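Local coordinates for sugar kinase MJ0406 (PDB 2C4E), which phosphorylates a wide range of nucleosides to their monophosphates, preferring inosine, guanosine and cytidine as acceptors and ATP as phosphate donor, with magnesium or manganese as cofactor, at residues V50-K54 with L55-S59; R76-N80 with L81-I85; V278-G282 with C283-L287; K150-N154 with N155-F159. All coordinates share one frame; numbering follows the deposited sequence.

Contact 1 of 4, residues V50-K54 with L55-S59; sequences VGIKK and LGVNS
Lys53 and Asn58 meet where helix 44-54 gives way to a strand, and their link is a straightforward polar one: NZ of Lys53 donates to OD1 of Asn58 over 2.8 Å, approaching within the plane of the amide carbonyl. The lysine chain starts with CG anti to the backbone N and bends at its second torsion (chi2 67°), which folds it back over the turn. Its CD passes the carbonyl oxygen of Val57, and its CA makes a C-H...O contact of 3.2 Å to that same Val57 O. The ammonium group also holds a water that donates to Ser59 O, and it reaches Asp82 O as a further acceptor.

Beneath this lies a textbook Schellman motif. Val57 N bonds back to Ile52 O at 3.2 Å, while Gly56 N bonds to Lys53 O at 3.0 Å. Gly56 makes the reversal with a positive phi of 87°. Leu55 N still follows helical practice, donating to Gly51 O at 3.1 Å.

On the buried side, CG2 of Ile52 rests 3.6 Å from CB of Val57 and also meets CB of Ser59, whose hydroxyl is bonded to Ala49 O.

Ile52 and Val57 both press on Ile8 of strand 7-11 and on Ser255 of helix 245-258. Helix 44-54 is thereby seated against the large central sheet, and the chain enters strand 58-62, at one edge of that sheet within the chain, which runs parallel to strand 7-11.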
loop_
_atom_site.group_PDB
_atom_site.type_symbol
_atom_site.label_atom_id
_atom_site.label_comp_id
_atom_site.label_asym_id
_atom_site.label_seq_id
_atom_site.Cartn_x
_atom_site.Cartn_y
_atom_site.Cartn_z
ATOM N N VAL A 50 -15.835 -6.253 17.552
ATOM C CA VAL A 50 -16.856 -5.284 17.173
ATOM C C VAL A 50 -18.177 -5.979 16.857
ATOM O O VAL A 50 -19.224 -5.509 17.279
ATOM C CB VAL A 50 -16.379 -4.381 16.005
ATOM C CG1 VAL A 50 -17.513 -3.468 15.507
ATOM C CG2 VAL A 50 -15.215 -3.535 16.443
ATOM N N GLY A 51 -18.136 -7.100 16.137
ATOM C CA GLY A 51 -19.342 -7.879 15.867
ATOM C C GLY A 51 -20.013 -8.381 17.132
ATOM O O GLY A 51 -21.243 -8.372 17.252
ATOM N N ILE A 52 -19.205 -8.824 18.085
ATOM C CA ILE A 52 -19.713 -9.313 19.371
ATOM C C ILE A 52 -20.426 -8.180 20.091
ATOM O O ILE A 52 -21.547 -8.343 20.575
ATOM C CB ILE A 52 -18.566 -9.890 20.220
ATOM C CG1 ILE A 52 -18.115 -11.235 19.628
ATOM C CG2 ILE A 52 -18.999 -10.050 21.667
ATOM C CD1 ILE A 52 -16.743 -11.669 20.102
ATOM N N LYS A 53 -19.793 -7.012 20.117
ATOM C CA LYS A 53 -20.344 -5.860 20.829
ATOM C C LYS A 53 -21.643 -5.400 20.191
ATOM O O LYS A 53 -22.578 -5.051 20.889
ATOM C CB LYS A 53 -19.339 -4.715 20.881
ATOM C CG LYS A 53 -19.777 -3.545 21.764
ATOM C CD LYS A 53 -19.839 -3.927 23.260
ATOM C CE LYS A 53 -20.193 -2.734 24.116
ATOM N NZ LYS A 53 -19.944 -2.956 25.575
ATOM N N LYS A 54 -21.687 -5.415 18.863
ATOM C CA LYS A 54 -22.883 -5.028 18.120
ATOM C C LYS A 54 -24.057 -5.949 18.440
ATOM O O LYS A 54 -25.200 -5.503 18.432
ATOM C CB LYS A 54 -22.602 -5.028 16.613
ATOM C CG LYS A 54 -22.006 -3.712 16.097
ATOM C CD LYS A 54 -23.065 -2.580 16.133
ATOM C CE LYS A 54 -23.456 -2.032 14.747
ATOM N NZ LYS A 54 -24.932 -2.065 14.537
ATOM N N LEU A 55 -23.759 -7.222 18.714
ATOM C CA LEU A 55 -24.766 -8.213 19.133
ATOM C C LEU A 55 -25.151 -8.132 20.619
ATOM O O LEU A 55 -25.908 -8.963 21.108
ATOM C CB LEU A 55 -24.293 -9.629 18.796
ATOM C CG LEU A 55 -24.164 -9.891 17.295
ATOM C CD1 LEU A 55 -23.425 -11.189 17.043
ATOM C CD2 LEU A 55 -25.518 -9.873 16.619
ATOM N N GLY A 56 -24.622 -7.150 21.335
ATOM C CA GLY A 56 -25.014 -6.902 22.711
ATOM C C GLY A 56 -24.241 -7.687 23.746
ATOM O O GLY A 56 -24.731 -7.898 24.852
ATOM N N VAL A 57 -23.035 -8.123 23.395
ATOM C CA VAL A 57 -22.177 -8.862 24.314
ATOM C C VAL A 57 -20.925 -8.042 24.508
ATOM O O VAL A 57 -20.379 -7.499 23.550
ATOM C CB VAL A 57 -21.857 -10.274 23.792
ATOM C CG1 VAL A 57 -20.792 -10.953 24.671
ATOM C CG2 VAL A 57 -23.139 -11.091 23.719
ATOM N N ASN A 58 -20.496 -7.904 25.754
ATOM C CA ASN A 58 -19.368 -7.046 26.055
ATOM C C ASN A 58 -18.117 -7.733 25.578
ATOM O O ASN A 58 -17.944 -8.914 25.819
ATOM C CB ASN A 58 -19.295 -6.750 27.553
ATOM C CG ASN A 58 -20.435 -5.870 28.020
ATOM O OD1 ASN A 58 -20.770 -4.880 27.376
ATOM N ND2 ASN A 58 -21.049 -6.239 29.131
ATOM N N SER A 59 -17.290 -7.028 24.823
ATOM C CA SER A 59 -16.043 -7.595 24.355
ATOM C C SER A 59 -14.877 -6.735 24.789
ATOM O O SER A 59 -15.017 -5.557 25.119
ATOM C CB SER A 59 -16.040 -7.777 22.834
ATOM O OG SER A 59 -16.189 -6.547 22.159
HETATM O O HOH W 1 -17.517 -4.230 26.099
#

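Contact 2 of 4, residues R76-N80 with L81-I85; sequences RYLKN and LDINI
Tyr77 has CG anti to its own amide nitrogen (chi1 166°), whereas Leu81 sets CG beside the backbone N; together these rotations bring a leucine methyl onto the tyrosine ring one helical turn later. CD1 of Leu81 stands 3.8 Å from the centroid of the Tyr77 ring, over its face, a CH-pi contact displaced slightly toward the rim. The backbone underneath ends helix 73-80 in a Schellman motif. Ile83 N donates to Leu78 O at 3.2 Å, and Asp82 N reaches Lys79 O at 3.0 Å, with positive phi at Asp82 turning the chain aside.

That turn carries two isoleucines back to the helix. CD1 of Ile83 meets CD2 of Leu78 at 4.1 Å, on the side that packs against Val50 of helix 44-54. Ile85 lays its CG2 against Leu78 too. The Tyr77 ring also meets that of Tyr41, from strand 33-42, and its hydroxyl is hydrogen-bonded to Gln284. The longer branch of Ile85 ends on the extended chain of Lys79, whose NZ forms a salt bridge with Glu75: CD1 of Ile85 lies 4.0 Å from CG of Lys79.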
loop_
_atom_site.group_PDB
_atom_site.type_symbol
_atom_site.label_atom_id
_atom_site.label_comp_id
_atom_site.label_asym_id
_atom_site.label_seq_id
_atom_site.Cartn_x
_atom_site.Cartn_y
_atom_site.Cartn_z
ATOM N N ARG A 76 -10.940 6.167 18.617
ATOM C CA ARG A 76 -12.180 6.851 18.998
ATOM C C ARG A 76 -13.403 6.011 18.651
ATOM O O ARG A 76 -14.362 5.947 19.421
ATOM C CB ARG A 76 -12.270 8.221 18.316
ATOM N N TYR A 77 -13.345 5.365 17.488
ATOM C CA TYR A 77 -14.382 4.450 16.999
ATOM C C TYR A 77 -14.635 3.291 17.969
ATOM O O TYR A 77 -15.783 2.964 18.271
ATOM C CB TYR A 77 -13.946 3.941 15.618
ATOM C CG TYR A 77 -14.660 2.742 15.027
ATOM C CD1 TYR A 77 -15.807 2.899 14.258
ATOM C CD2 TYR A 77 -14.137 1.458 15.165
ATOM C CE1 TYR A 77 -16.442 1.804 13.683
ATOM C CE2 TYR A 77 -14.756 0.361 14.592
ATOM C CZ TYR A 77 -15.913 0.539 13.850
ATOM O OH TYR A 77 -16.526 -0.535 13.263
ATOM N N LEU A 78 -13.564 2.684 18.471
ATOM C CA LEU A 78 -13.697 1.588 19.422
ATOM C C LEU A 78 -14.180 2.094 20.780
ATOM O O LEU A 78 -14.996 1.443 21.428
ATOM C CB LEU A 78 -12.370 0.835 19.575
ATOM C CG LEU A 78 -11.927 0.009 18.364
ATOM C CD1 LEU A 78 -10.526 -0.558 18.598
ATOM C CD2 LEU A 78 -12.906 -1.106 18.046
ATOM N N LYS A 79 -13.682 3.256 21.201
ATOM C CA LYS A 79 -14.103 3.839 22.468
ATOM C C LYS A 79 -15.595 4.162 22.411
ATOM O O LYS A 79 -16.320 3.931 23.375
ATOM C CB LYS A 79 -13.285 5.094 22.802
ATOM C CG LYS A 79 -11.905 4.798 23.382
ATOM C CD LYS A 79 -11.132 6.094 23.658
ATOM C CE LYS A 79 -9.694 5.816 24.067
ATOM N NZ LYS A 79 -8.889 7.068 24.140
ATOM N N ASN A 80 -16.052 4.649 21.259
ATOM C CA ASN A 80 -17.450 5.047 21.081
ATOM C C ASN A 80 -18.394 3.851 21.071
ATOM O O ASN A 80 -19.564 3.972 21.445
ATOM C CB ASN A 80 -17.626 5.889 19.805
ATOM C CG ASN A 80 -17.272 7.351 20.011
ATOM O OD1 ASN A 80 -16.906 7.773 21.111
ATOM N ND2 ASN A 80 -17.385 8.141 18.944
ATOM N N LEU A 81 -17.877 2.694 20.663
ATOM C CA LEU A 81 -18.628 1.448 20.709
ATOM C C LEU A 81 -18.557 0.763 22.077
ATOM O O LEU A 81 -19.158 -0.290 22.257
ATOM C CB LEU A 81 -18.133 0.493 19.615
ATOM C CG LEU A 81 -18.459 0.952 18.190
ATOM C CD1 LEU A 81 -17.561 0.257 17.176
ATOM C CD2 LEU A 81 -19.932 0.703 17.863
ATOM N N ASP A 82 -17.830 1.356 23.029
ATOM C CA ASP A 82 -17.699 0.812 24.392
ATOM C C ASP A 82 -16.995 -0.546 24.389
ATOM O O ASP A 82 -17.338 -1.444 25.150
ATOM C CB ASP A 82 -19.076 0.708 25.068
ATOM C CG ASP A 82 -19.013 0.913 26.572
ATOM O OD1 ASP A 82 -18.231 0.218 27.255
ATOM O OD2 ASP A 82 -19.718 1.760 27.162
ATOM N N ILE A 83 -16.008 -0.698 23.516
ATOM C CA ILE A 83 -15.212 -1.910 23.492
ATOM C C ILE A 83 -14.004 -1.652 24.393
ATOM O O ILE A 83 -13.309 -0.665 24.221
ATOM C CB ILE A 83 -14.845 -2.302 22.047
ATOM C CG1 ILE A 83 -16.126 -2.775 21.333
ATOM C CG2 ILE A 83 -13.813 -3.425 22.046
ATOM C CD1 ILE A 83 -15.978 -3.042 19.879
ATOM N N ASN A 84 -13.801 -2.532 25.369
ATOM C CA ASN A 84 -12.721 -2.407 26.347
ATOM C C ASN A 84 -11.402 -2.609 25.609
ATOM O O ASN A 84 -11.122 -3.702 25.116
ATOM C CB ASN A 84 -12.923 -3.456 27.454
ATOM C CG ASN A 84 -11.914 -3.356 28.604
ATOM O OD1 ASN A 84 -12.250 -3.672 29.757
ATOM N ND2 ASN A 84 -10.703 -2.951 28.312
ATOM N N ILE A 85 -10.610 -1.545 25.507
ATOM C CA ILE A 85 -9.320 -1.615 24.830
ATOM C C ILE A 85 -8.197 -1.327 25.815
ATOM O O ILE A 85 -7.114 -0.914 25.418
ATOM C CB ILE A 85 -9.283 -0.646 23.636
ATOM C CG1 ILE A 85 -9.637 0.790 24.083
ATOM C CG2 ILE A 85 -10.226 -1.128 22.575
ATOM C CD1 ILE A 85 -9.283 1.850 23.092
#

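Contact 3 of 4, residues V278-G282 with C283-L287; sequences VEAKG and CQTNL
Thr285 turns its side chain back against the extended backbone of Lys281 and Gly282, with hydroxyl and methyl both turned toward the carbonyl oxygen of Lys281. Its OG1, placed between the backbone N and the carbonyl carbon (chi1 54°), donates to Lys281 O over 2.6 Å. The donor comes from above the carbonyl plane, well away from the usual lone-pair direction. CG2 crowds the same oxygen, only 3.0 Å from Lys281 O. Across the loop, the methyl of Ala280 faces Thr285 and Asn286: CB of Ala280 lies 3.6 Å from OG1 of Thr285 and 3.9 Å from CB of Asn286.

Gly282, at a positive phi of 102°, turns the chain between the 278-281 part and the type I beta turn that Gln284 to Leu287 then close. A water 2.7 Å from Gly282 O, probably donating to it, accepts from Asn286 N.

Other groups tie the loop to its surroundings. The carboxylate of Glu279 is in a salt bridge with Arg296, and Gly282 N bonds to OD2 of Asp241. Gln284 OE1 pairs with Tyr77 OH, and its NE2 donates to OD1 of Asn47, a substrate-binding residue. Cys283 packs on Asn47 as well. The loop thus backs the nucleoside site of a PfkB kinase, next to Asp241 in the family's DPTGAGD signature; ribokinases can have a monovalent-cation site near the corresponding loop, where a water is modelled here.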
loop_
_atom_site.group_PDB
_atom_site.type_symbol
_atom_site.label_atom_id
_atom_site.label_comp_id
_atom_site.label_asym_id
_atom_site.label_seq_id
_atom_site.Cartn_x
_atom_site.Cartn_y
_atom_site.Cartn_z
ATOM N N VAL A 278 -21.612 -9.381 4.570
ATOM C CA VAL A 278 -21.315 -9.473 3.140
ATOM C C VAL A 278 -22.060 -8.465 2.255
ATOM O O VAL A 278 -21.760 -8.363 1.066
ATOM C CB VAL A 278 -21.565 -10.899 2.579
ATOM C CG1 VAL A 278 -20.641 -11.894 3.232
ATOM C CG2 VAL A 278 -23.024 -11.326 2.756
ATOM N N GLU A 279 -23.010 -7.719 2.816
ATOM C CA GLU A 279 -23.811 -6.774 2.032
ATOM C C GLU A 279 -23.141 -5.416 1.806
ATOM O O GLU A 279 -23.674 -4.582 1.067
ATOM C CB GLU A 279 -25.179 -6.554 2.684
ATOM C CG GLU A 279 -25.979 -7.830 2.862
ATOM C CD GLU A 279 -27.359 -7.600 3.444
ATOM O OE1 GLU A 279 -27.677 -6.460 3.853
ATOM O OE2 GLU A 279 -28.137 -8.571 3.476
ATOM N N ALA A 280 -21.988 -5.188 2.437
ATOM C CA ALA A 280 -21.257 -3.925 2.284
ATOM C C ALA A 280 -19.749 -4.121 2.335
ATOM O O ALA A 280 -19.256 -5.140 2.831
ATOM C CB ALA A 280 -21.682 -2.937 3.354
ATOM N N LYS A 281 -19.024 -3.126 1.822
ATOM C CA LYS A 281 -17.570 -3.156 1.824
ATOM C C LYS A 281 -17.053 -2.805 3.203
ATOM O O LYS A 281 -17.532 -1.865 3.832
ATOM C CB LYS A 281 -16.997 -2.178 0.795
ATOM C CG LYS A 281 -17.389 -2.493 -0.641
ATOM C CD LYS A 281 -16.638 -1.619 -1.633
ATOM C CE LYS A 281 -17.086 -1.888 -3.062
ATOM N NZ LYS A 281 -16.055 -1.486 -4.060
ATOM N N GLY A 282 -16.059 -3.557 3.650
ATOM C CA GLY A 282 -15.491 -3.397 4.971
ATOM C C GLY A 282 -16.020 -4.484 5.889
ATOM O O GLY A 282 -17.179 -4.897 5.795
ATOM N N CYS A 283 -15.161 -4.952 6.776
ATOM C CA CYS A 283 -15.499 -6.075 7.648
ATOM C C CYS A 283 -16.412 -5.689 8.796
ATOM O O CYS A 283 -17.058 -6.557 9.389
ATOM C CB CYS A 283 -14.233 -6.703 8.206
ATOM S SG CYS A 283 -13.200 -7.486 6.967
ATOM N N GLN A 284 -16.471 -4.405 9.120
ATOM C CA GLN A 284 -17.286 -3.955 10.247
ATOM C C GLN A 284 -18.434 -3.036 9.844
ATOM O O GLN A 284 -19.237 -2.634 10.687
ATOM C CB GLN A 284 -16.405 -3.260 11.283
ATOM C CG GLN A 284 -15.269 -4.137 11.784
ATOM C CD GLN A 284 -14.313 -3.401 12.693
ATOM O OE1 GLN A 284 -14.649 -2.354 13.218
ATOM N NE2 GLN A 284 -13.124 -3.956 12.891
ATOM N N THR A 285 -18.525 -2.710 8.561
ATOM C CA THR A 285 -19.434 -1.657 8.127
ATOM C C THR A 285 -20.917 -1.992 8.302
ATOM O O THR A 285 -21.683 -1.130 8.712
ATOM C CB THR A 285 -19.116 -1.244 6.681
ATOM O OG1 THR A 285 -19.124 -2.394 5.829
ATOM C CG2 THR A 285 -17.704 -0.730 6.592
ATOM N N ASN A 286 -21.312 -3.239 8.034
ATOM C CA ASN A 286 -22.720 -3.642 8.121
ATOM C C ASN A 286 -22.947 -4.722 9.168
ATOM O O ASN A 286 -23.745 -5.638 8.961
ATOM C CB ASN A 286 -23.241 -4.114 6.748
ATOM C CG ASN A 286 -24.762 -4.020 6.623
ATOM O OD1 ASN A 286 -25.427 -4.963 6.163
ATOM N ND2 ASN A 286 -25.319 -2.883 7.022
ATOM N N LEU A 287 -22.262 -4.593 10.302
ATOM C CA LEU A 287 -22.444 -5.538 11.399
ATOM C C LEU A 287 -23.820 -5.319 12.019
ATOM O O LEU A 287 -24.192 -4.184 12.338
ATOM C CB LEU A 287 -21.330 -5.399 12.441
ATOM C CG LEU A 287 -19.986 -5.995 12.014
ATOM C CD1 LEU A 287 -18.885 -5.534 12.947
ATOM C CD2 LEU A 287 -20.009 -7.510 11.959
HETATM O O HOH W 2 -19.872 -5.011 5.988
#

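Contact 4 of 4, residues K150-N154 with N155-F159; sequences KAYGN and NLVSF
Ala151, in the last turn of helix 141-151, meets the turn that follows through its carbonyl and the strand beyond through its methyl. Its O accepts two backbone donors, Asn154 N and Asn155 N, each at 2.9 Å, so one oxygen gathers the incoming turn. Its CB lies 3.7 Å from CG2 of Val157 and, on another side, 3.3 Å from OD1 of Asn155.

Tyr152 leaves the helix with CG anti to its backbone N (chi1 -170°), and the same Val157 methyl comes to the edge of its ring, near the ring plane; CB of Tyr152 is 4.2 Å from that CG2. This is the helix-to-strand passage of a beta-alpha-beta unit, strand 131-136, helix 141-151 and strand 156-159, in the large sheet of the ribokinase fold.

Gly153 takes positive phi (89°) to turn the chain, and its N donates to a water that in turn donates to Asn155 O at 2.7 Å. Asn154 then lies alongside Asn155, the two side chains pointing the same way with their amide planes 36° apart. Each amide is held from elsewhere: OD1 of Asn154 accepts from Lys4 NZ, while ND2 of Asn155 donates to the backbone oxygens of Thr131 and Phe129.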
loop_
_atom_site.group_PDB
_atom_site.type_symbol
_atom_site.label_atom_id
_atom_site.label_comp_id
_atom_site.label_asym_id
_atom_site.label_seq_id
_atom_site.Cartn_x
_atom_site.Cartn_y
_atom_site.Cartn_z
ATOM N N LYS A 150 -2.546 -20.485 28.752
ATOM C CA LYS A 150 -2.899 -19.788 29.989
ATOM C C LYS A 150 -4.395 -19.819 30.307
ATOM O O LYS A 150 -4.797 -19.976 31.476
ATOM C CB LYS A 150 -2.431 -18.334 29.926
ATOM C CG LYS A 150 -2.394 -17.627 31.289
ATOM C CD LYS A 150 -1.825 -16.228 31.145
ATOM C CE LYS A 150 -1.803 -15.494 32.467
ATOM N NZ LYS A 150 -0.855 -16.087 33.439
ATOM N N ALA A 151 -5.216 -19.681 29.275
ATOM C CA ALA A 151 -6.664 -19.587 29.436
ATOM C C ALA A 151 -7.313 -20.951 29.605
ATOM O O ALA A 151 -8.272 -21.109 30.355
ATOM C CB ALA A 151 -7.273 -18.868 28.255
ATOM N N TYR A 152 -6.802 -21.967 28.927
ATOM C CA TYR A 152 -7.497 -23.249 28.934
ATOM C C TYR A 152 -7.639 -23.798 30.360
ATOM O O TYR A 152 -6.702 -23.809 31.153
ATOM C CB TYR A 152 -6.765 -24.243 28.037
ATOM C CG TYR A 152 -7.497 -25.529 27.755
ATOM C CD1 TYR A 152 -8.566 -25.571 26.861
ATOM C CD2 TYR A 152 -7.131 -26.706 28.403
ATOM C CE1 TYR A 152 -9.240 -26.777 26.596
ATOM C CE2 TYR A 152 -7.797 -27.899 28.146
ATOM C CZ TYR A 152 -8.856 -27.914 27.242
ATOM O OH TYR A 152 -9.493 -29.110 26.986
ATOM N N GLY A 153 -8.843 -24.242 30.672
ATOM C CA GLY A 153 -9.151 -24.765 31.981
ATOM C C GLY A 153 -9.607 -23.690 32.933
ATOM O O GLY A 153 -9.911 -23.989 34.076
ATOM N N ASN A 154 -9.675 -22.449 32.451
ATOM C CA ASN A 154 -10.152 -21.317 33.230
ATOM C C ASN A 154 -11.241 -20.666 32.372
ATOM O O ASN A 154 -12.423 -20.778 32.684
ATOM C CB ASN A 154 -8.998 -20.360 33.544
ATOM C CG ASN A 154 -9.436 -19.118 34.322
ATOM O OD1 ASN A 154 -8.658 -18.170 34.491
ATOM N ND2 ASN A 154 -10.659 -19.127 34.808
ATOM N N ASN A 155 -10.841 -20.026 31.288
ATOM C CA ASN A 155 -11.764 -19.485 30.293
ATOM C C ASN A 155 -11.978 -20.505 29.197
ATOM O O ASN A 155 -11.091 -21.311 28.911
ATOM C CB ASN A 155 -11.179 -18.226 29.645
ATOM C CG ASN A 155 -10.344 -17.444 30.598
ATOM O OD1 ASN A 155 -9.141 -17.694 30.747
ATOM N ND2 ASN A 155 -10.987 -16.521 31.313
ATOM N N LEU A 156 -13.124 -20.459 28.533
ATOM C CA LEU A 156 -13.279 -21.263 27.328
ATOM C C LEU A 156 -12.395 -20.654 26.252
ATOM O O LEU A 156 -12.353 -19.440 26.116
ATOM C CB LEU A 156 -14.720 -21.266 26.870
ATOM C CG LEU A 156 -15.612 -22.088 27.805
ATOM C CD1 LEU A 156 -17.061 -21.875 27.416
ATOM C CD2 LEU A 156 -15.258 -23.587 27.755
ATOM N N VAL A 157 -11.669 -21.492 25.530
ATOM C CA VAL A 157 -10.815 -21.036 24.462
ATOM C C VAL A 157 -11.459 -21.322 23.124
ATOM O O VAL A 157 -11.851 -22.447 22.850
ATOM C CB VAL A 157 -9.447 -21.718 24.536
ATOM C CG1 VAL A 157 -8.621 -21.388 23.317
ATOM C CG2 VAL A 157 -8.744 -21.316 25.853
ATOM N N SER A 158 -11.547 -20.286 22.300
ATOM C CA SER A 158 -11.989 -20.392 20.917
ATOM C C SER A 158 -10.789 -20.033 20.038
ATOM O O SER A 158 -10.048 -19.108 20.348
ATOM C CB SER A 158 -13.174 -19.451 20.669
ATOM O OG SER A 158 -13.495 -19.359 19.286
ATOM N N PHE A 159 -10.595 -20.770 18.948
ATOM C CA PHE A 159 -9.397 -20.625 18.111
ATOM C C PHE A 159 -9.743 -20.887 16.663
ATOM O O PHE A 159 -10.450 -21.829 16.345
ATOM C CB PHE A 159 -8.321 -21.628 18.568
ATOM C CG PHE A 159 -7.101 -21.661 17.715
ATOM C CD1 PHE A 159 -6.364 -20.510 17.504
ATOM C CD2 PHE A 159 -6.674 -22.851 17.134
ATOM C CE1 PHE A 159 -5.210 -20.541 16.713
ATOM C CE2 PHE A 159 -5.526 -22.880 16.324
ATOM C CZ PHE A 159 -4.805 -21.726 16.127
HETATM O O HOH W 3 -11.053 -23.975 28.878
#

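How the contacts relate
Read from the N terminus, the four contacts follow in series, and none nests in or crosses another. Contact 1 closes the turn from helix 44-54 into edge strand 58-62; contact 2 closes the end of helix 73-80 and sends its loop back along that strand, Asn84 N lying 3.3 Å from Ser59 O. Contact 4 comes next, leading into inner strand 156-159 of the same sheet, about 19 Å from contact 1 between centres. Contact 3 is last, a loop between helices 263-277 and 290-299. It returns to the first two, touching contact 2 through Gln284 and contact 1 through Leu287, whose O lies 3.1 Å from Lys54 NZ, while contact 4 stands apart.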